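Local coordinates for protein LYND (Lyngbya aestuarii, PDB 4V1T) that probably acts as an ATP-dependent YcaO cyclodehydratase, converting residues of a precursor peptide such as cysteines into azoline heterocycles, at residues Tyr560-Arg565 against Gln767-Pro772; Asp553-Trp558 against Arg738-Arg743. One frame throughout, in Å; residues are numbered along the deposited sequence.

How the interactions relate
Both contacts fasten helix 538-561 of the YcaO domain to the C-terminal part of the chain, and their centres lie 10 Å apart. Interaction 2 holds the body of the helix against the loop that follows strand 728-733; interaction 1 holds its C-terminal end against the loop after helix 748-755. They touch directly, since Y560 OH in interaction 1 lies 2.6 Å from F740 O in interaction 2, a probable hydrogen bond. Interaction 2 borders the magnesium-bearing region: the F740 side chain is about 7 Å from a bound magnesium ion and about 6 Å from a phosphate ion.

Interaction 1 of 2, residues Tyr560-Arg565 against Gln767-Pro772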
# COMPACT_ATOMS: atom_id res chain seq x y z
N TYR B 560 29.55 -26.70 17.00
CA TYR B 560 29.76 -27.51 18.19
C TYR B 560 31.07 -28.28 18.15
O TYR B 560 31.62 -28.61 19.20
CB TYR B 560 28.57 -28.45 18.40
CG TYR B 560 27.33 -27.69 18.78
CD1 TYR B 560 27.18 -27.16 20.07
CD2 TYR B 560 26.34 -27.43 17.85
CE1 TYR B 560 26.05 -26.43 20.41
CE2 TYR B 560 25.22 -26.70 18.18
CZ TYR B 560 25.08 -26.20 19.45
OH TYR B 560 23.95 -25.47 19.76
N ASN B 561 31.58 -28.55 16.96
CA ASN B 561 32.94 -29.07 16.82
C ASN B 561 33.95 -27.91 16.80
O ASN B 561 35.14 -28.14 16.83
CB ASN B 561 33.09 -29.92 15.57
CG ASN B 561 32.24 -31.18 15.62
OD1 ASN B 561 32.61 -32.17 16.25
ND2 ASN B 561 31.11 -31.16 14.93
N ARG B 562 33.44 -26.68 16.74
CA ARG B 562 34.26 -25.48 16.68
C ARG B 562 35.31 -25.61 15.58
O ARG B 562 36.51 -25.45 15.81
CB ARG B 562 34.91 -25.19 18.04
CG ARG B 562 33.89 -24.73 19.08
CD ARG B 562 34.55 -24.43 20.41
NE ARG B 562 34.71 -25.63 21.23
CZ ARG B 562 35.11 -25.62 22.50
NH1 ARG B 562 35.39 -24.47 23.10
NH2 ARG B 562 35.23 -26.76 23.18
N LEU B 563 34.84 -25.91 14.38
CA LEU B 563 35.71 -26.14 13.25
C LEU B 563 36.22 -24.84 12.67
O LEU B 563 35.52 -23.83 12.69
CB LEU B 563 34.96 -26.93 12.17
CG LEU B 563 34.44 -28.31 12.60
CD1 LEU B 563 33.53 -28.90 11.54
CD2 LEU B 563 35.59 -29.25 12.90
N ARG B 564 37.45 -24.87 12.15
CA ARG B 564 38.00 -23.75 11.41
C ARG B 564 37.63 -23.90 9.94
O ARG B 564 38.00 -24.89 9.31
CB ARG B 564 39.52 -23.67 11.59
CG ARG B 564 40.00 -23.63 13.04
CD ARG B 564 39.56 -22.36 13.78
NE ARG B 564 40.38 -21.20 13.41
CZ ARG B 564 40.06 -20.29 12.49
NH1 ARG B 564 38.92 -20.38 11.81
NH2 ARG B 564 40.88 -19.28 12.24
N ARG B 565 36.91 -22.93 9.40
CA ARG B 565 36.41 -23.01 8.03
C ARG B 565 37.03 -21.95 7.14
O ARG B 565 37.40 -20.86 7.61
CB ARG B 565 34.88 -22.86 8.03
CG ARG B 565 34.12 -23.88 8.87
CD ARG B 565 34.36 -25.31 8.39
NE ARG B 565 34.04 -25.45 6.97
CZ ARG B 565 34.64 -26.31 6.15
NH1 ARG B 565 35.59 -27.11 6.58
NH2 ARG B 565 34.28 -26.35 4.87
N GLN B 767 33.53 -32.35 24.86
CA GLN B 767 34.34 -31.40 24.10
C GLN B 767 33.50 -30.59 23.14
O GLN B 767 34.04 -29.74 22.43
CB GLN B 767 35.42 -32.13 23.31
CG GLN B 767 36.39 -32.91 24.16
CD GLN B 767 37.34 -33.75 23.33
OE1 GLN B 767 36.91 -34.66 22.61
NE2 GLN B 767 38.62 -33.44 23.40
N MET B 768 32.20 -30.85 23.09
CA MET B 768 31.31 -30.04 22.26
C MET B 768 31.27 -28.62 22.82
O MET B 768 31.42 -28.41 24.01
CB MET B 768 29.90 -30.63 22.20
CG MET B 768 29.78 -31.89 21.34
SD MET B 768 30.32 -31.63 19.65
CE MET B 768 30.29 -33.27 18.94
N ASN B 769 31.08 -27.65 21.92
CA ASN B 769 31.06 -26.24 22.30
C ASN B 769 30.11 -26.02 23.48
O ASN B 769 28.92 -26.31 23.37
CB ASN B 769 30.61 -25.39 21.11
CG ASN B 769 30.93 -23.92 21.29
OD1 ASN B 769 31.13 -23.43 22.41
ND2 ASN B 769 30.98 -23.20 20.18
N PRO B 770 30.64 -25.54 24.61
CA PRO B 770 29.80 -25.28 25.77
C PRO B 770 28.94 -24.03 25.61
O PRO B 770 28.03 -23.81 26.41
CB PRO B 770 30.81 -25.11 26.91
CG PRO B 770 32.01 -24.57 26.24
CD PRO B 770 32.05 -25.21 24.89
N THR B 771 29.24 -23.22 24.61
CA THR B 771 28.47 -22.02 24.33
C THR B 771 27.32 -22.33 23.38
O THR B 771 27.56 -22.70 22.23
CB THR B 771 29.33 -20.92 23.70
OG1 THR B 771 30.41 -20.60 24.57
CG2 THR B 771 28.50 -19.65 23.45
N PRO B 772 26.06 -22.19 23.84
CA PRO B 772 24.96 -22.48 22.92
C PRO B 772 24.94 -21.47 21.77
O PRO B 772 25.26 -20.29 21.97
CB PRO B 772 23.70 -22.34 23.80
CG PRO B 772 24.20 -22.37 25.22
CD PRO B 772 25.58 -21.80 25.18
O HOH W 1 34.20 -28.12 20.08
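The Schellman motif that ends helix 538-561 is where Y560 and R562 grip the chain around N769. R562 is the C-prime residue, with positive phi, and the helix is closed by L563 N bonding to W558 O and R562 N to W559 O. Just before this turn, the carbonyl of Y560 gathers several partners. N769 N donates to Y560 O at 2.9 Å, in the carbonyl plane and on a lone pair, while a water gives a second hydrogen bond to the same oxygen. That water also donates to Q767 O and accepts from R562 NE, so it ties the helix end, the arginine and the opposing backbone together. M768 lays its sulfur beside the same peptide: SD comes 3.3 Å from Y560 O and packs on Y560 CB, and the methyl CE packs against N561 OD1, while N561 ND2 bonds to L557 O and L749 O. The Y560 ring turns its edge to N769 O, with its plane 72° from the N769 amide; its hydroxyl has F740 as its partner. R562 stretches across N769, guanidinium and amide planes only 14° apart, and its CG packs 3.5 Å from N769 ND2, whose hydrogen bonds go to W559 O and the Y674 hydroxyl. N769 OD1 accepts from T771 N in an Asx turn. A bend at chi3 (-84°) carries the guanidinium over P770, whose CD packs against one face. R562 NH2 then donates nearly in the guanidinium plane to Q767 O at 3.3 Å, approaching from above that carbonyl's plane.

Interaction 2 of 2, residues Asp553-Trp558 against Arg738-Arg743; sequences DGVALW and RHFWSR
D553 and R738 meet through a carboxylate-to-backbone bond. R738 N donates to D553 OD2 at 2.9 Å, almost straight at 168°, and that oxygen receives it on its anti lone pair, the one facing away from OD1. The D553 torsion, with CG anti to the backbone N (chi1 -177°), brings OD2 to this amide, and R738 CG rests against the same oxygen at 3.4 Å. Three residues on, the A556 methyl fits against the loop backbone, its CB 3.4 Å from H739 O and 3.7 Å from R738 CB. V555 comes alongside F740, pointing the same way, with CG1 3.7 Å from F740 CB. All of this is buried packing of helix 538-561 in the YcaO domain against the segment leading from strand 728-733 to helix 748-755. Outward from this first layer, D553 OD1 forms a salt bridge with R748, which pins the other carboxylate oxygen and should bias the group towards its charged form. The R738 chain, bent at chi2 and chi3, turns its guanidinium away from D553, leaving NE 5.7 Å from OD2. Its NH2 donates instead to R743 O at 2.9 Å, nearly in the guanidinium plane, and also to G745 O, joining two loop carbonyls. Beyond it, W741 covers one face of the H739 imidazole, NE2 lying over the indole centre, while CD2 on the imidazole edge sits over the F740 ring centre.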
# COMPACT_ATOMS: atom_id res chain seq x y z
N ASP B 553 22.02 -28.34 10.07
CA ASP B 553 22.96 -29.44 10.19
C ASP B 553 24.37 -28.92 9.98
O ASP B 553 25.26 -29.19 10.79
CB ASP B 553 22.62 -30.55 9.19
CG ASP B 553 23.52 -31.75 9.31
OD1 ASP B 553 24.62 -31.73 8.70
OD2 ASP B 553 23.14 -32.72 10.01
N GLY B 554 24.57 -28.16 8.90
CA GLY B 554 25.86 -27.57 8.60
C GLY B 554 26.37 -26.67 9.71
O GLY B 554 27.55 -26.72 10.07
N VAL B 555 25.48 -25.84 10.26
CA VAL B 555 25.84 -24.95 11.35
C VAL B 555 26.22 -25.77 12.57
O VAL B 555 27.23 -25.50 13.23
CB VAL B 555 24.70 -23.96 11.69
CG1 VAL B 555 25.00 -23.20 12.98
CG2 VAL B 555 24.48 -22.97 10.55
N ALA B 556 25.41 -26.78 12.87
CA ALA B 556 25.65 -27.62 14.05
C ALA B 556 27.04 -28.24 14.02
O ALA B 556 27.76 -28.19 15.01
CB ALA B 556 24.59 -28.71 14.15
N LEU B 557 27.41 -28.80 12.88
CA LEU B 557 28.71 -29.43 12.71
C LEU B 557 29.81 -28.43 12.99
O LEU B 557 30.74 -28.71 13.76
CB LEU B 557 28.85 -29.98 11.29
CG LEU B 557 27.92 -31.14 10.89
CD1 LEU B 557 28.24 -31.61 9.48
CD2 LEU B 557 28.00 -32.30 11.86
N TRP B 558 29.72 -27.27 12.35
CA TRP B 558 30.73 -26.23 12.49
C TRP B 558 30.80 -25.69 13.90
O TRP B 558 31.89 -25.61 14.49
CB TRP B 558 30.43 -25.10 11.50
CG TRP B 558 31.06 -23.78 11.86
CD1 TRP B 558 32.39 -23.49 11.93
CD2 TRP B 558 30.36 -22.57 12.19
NE1 TRP B 558 32.57 -22.17 12.29
CE2 TRP B 558 31.34 -21.58 12.44
CE3 TRP B 558 29.01 -22.22 12.28
CZ2 TRP B 558 31.00 -20.28 12.79
CZ3 TRP B 558 28.68 -20.93 12.62
CH2 TRP B 558 29.67 -19.97 12.88
N ARG B 738 21.04 -32.68 12.04
CA ARG B 738 21.18 -31.97 13.30
C ARG B 738 20.54 -30.58 13.31
O ARG B 738 20.59 -29.84 12.32
CB ARG B 738 22.66 -31.86 13.66
CG ARG B 738 23.49 -33.11 13.38
CD ARG B 738 22.95 -34.31 14.13
NE ARG B 738 23.07 -34.14 15.57
CZ ARG B 738 23.21 -35.13 16.45
NH1 ARG B 738 23.25 -36.38 16.05
NH2 ARG B 738 23.31 -34.84 17.73
N HIS B 739 19.96 -30.23 14.46
CA HIS B 739 19.55 -28.87 14.75
C HIS B 739 20.78 -28.16 15.28
O HIS B 739 21.66 -28.81 15.82
CB HIS B 739 18.41 -28.87 15.78
CG HIS B 739 17.56 -27.64 15.75
ND1 HIS B 739 16.21 -27.67 16.05
CD2 HIS B 739 17.85 -26.35 15.46
CE1 HIS B 739 15.71 -26.45 15.96
NE2 HIS B 739 16.68 -25.63 15.59
N PHE B 740 20.86 -26.84 15.10
CA PHE B 740 21.99 -26.09 15.66
C PHE B 740 21.79 -25.73 17.13
O PHE B 740 22.48 -24.86 17.67
CB PHE B 740 22.27 -24.82 14.83
CG PHE B 740 21.13 -23.82 14.77
CD1 PHE B 740 20.68 -23.18 15.91
CD2 PHE B 740 20.59 -23.45 13.56
CE1 PHE B 740 19.67 -22.24 15.85
CE2 PHE B 740 19.58 -22.51 13.48
CZ PHE B 740 19.11 -21.90 14.63
N TRP B 741 20.86 -26.42 17.78
CA TRP B 741 20.68 -26.32 19.22
C TRP B 741 21.56 -27.36 19.90
O TRP B 741 22.08 -28.26 19.25
CB TRP B 741 19.20 -26.52 19.58
CG TRP B 741 18.29 -25.44 19.06
CD1 TRP B 741 18.66 -24.24 18.53
CD2 TRP B 741 16.86 -25.46 19.04
NE1 TRP B 741 17.55 -23.51 18.18
CE2 TRP B 741 16.43 -24.24 18.48
CE3 TRP B 741 15.90 -26.39 19.45
CZ2 TRP B 741 15.08 -23.93 18.31
CZ3 TRP B 741 14.56 -26.09 19.27
CH2 TRP B 741 14.16 -24.87 18.71
N SER B 742 21.74 -27.23 21.22
CA SER B 742 22.65 -28.09 21.97
C SER B 742 22.09 -29.50 22.19
O SER B 742 21.69 -29.86 23.30
CB SER B 742 22.99 -27.45 23.31
OG SER B 742 23.66 -26.20 23.14
N ARG B 743 22.09 -30.30 21.13
CA ARG B 743 21.61 -31.69 21.19
C ARG B 743 22.75 -32.62 20.78
O ARG B 743 23.11 -32.69 19.62
CB ARG B 743 20.39 -31.88 20.29
CG ARG B 743 19.26 -30.90 20.63
CD ARG B 743 18.04 -31.11 19.77
NE ARG B 743 16.89 -30.34 20.20
CZ ARG B 743 15.71 -30.36 19.58
NH1 ARG B 743 15.53 -31.10 18.50
NH2 ARG B 743 14.70 -29.63 20.05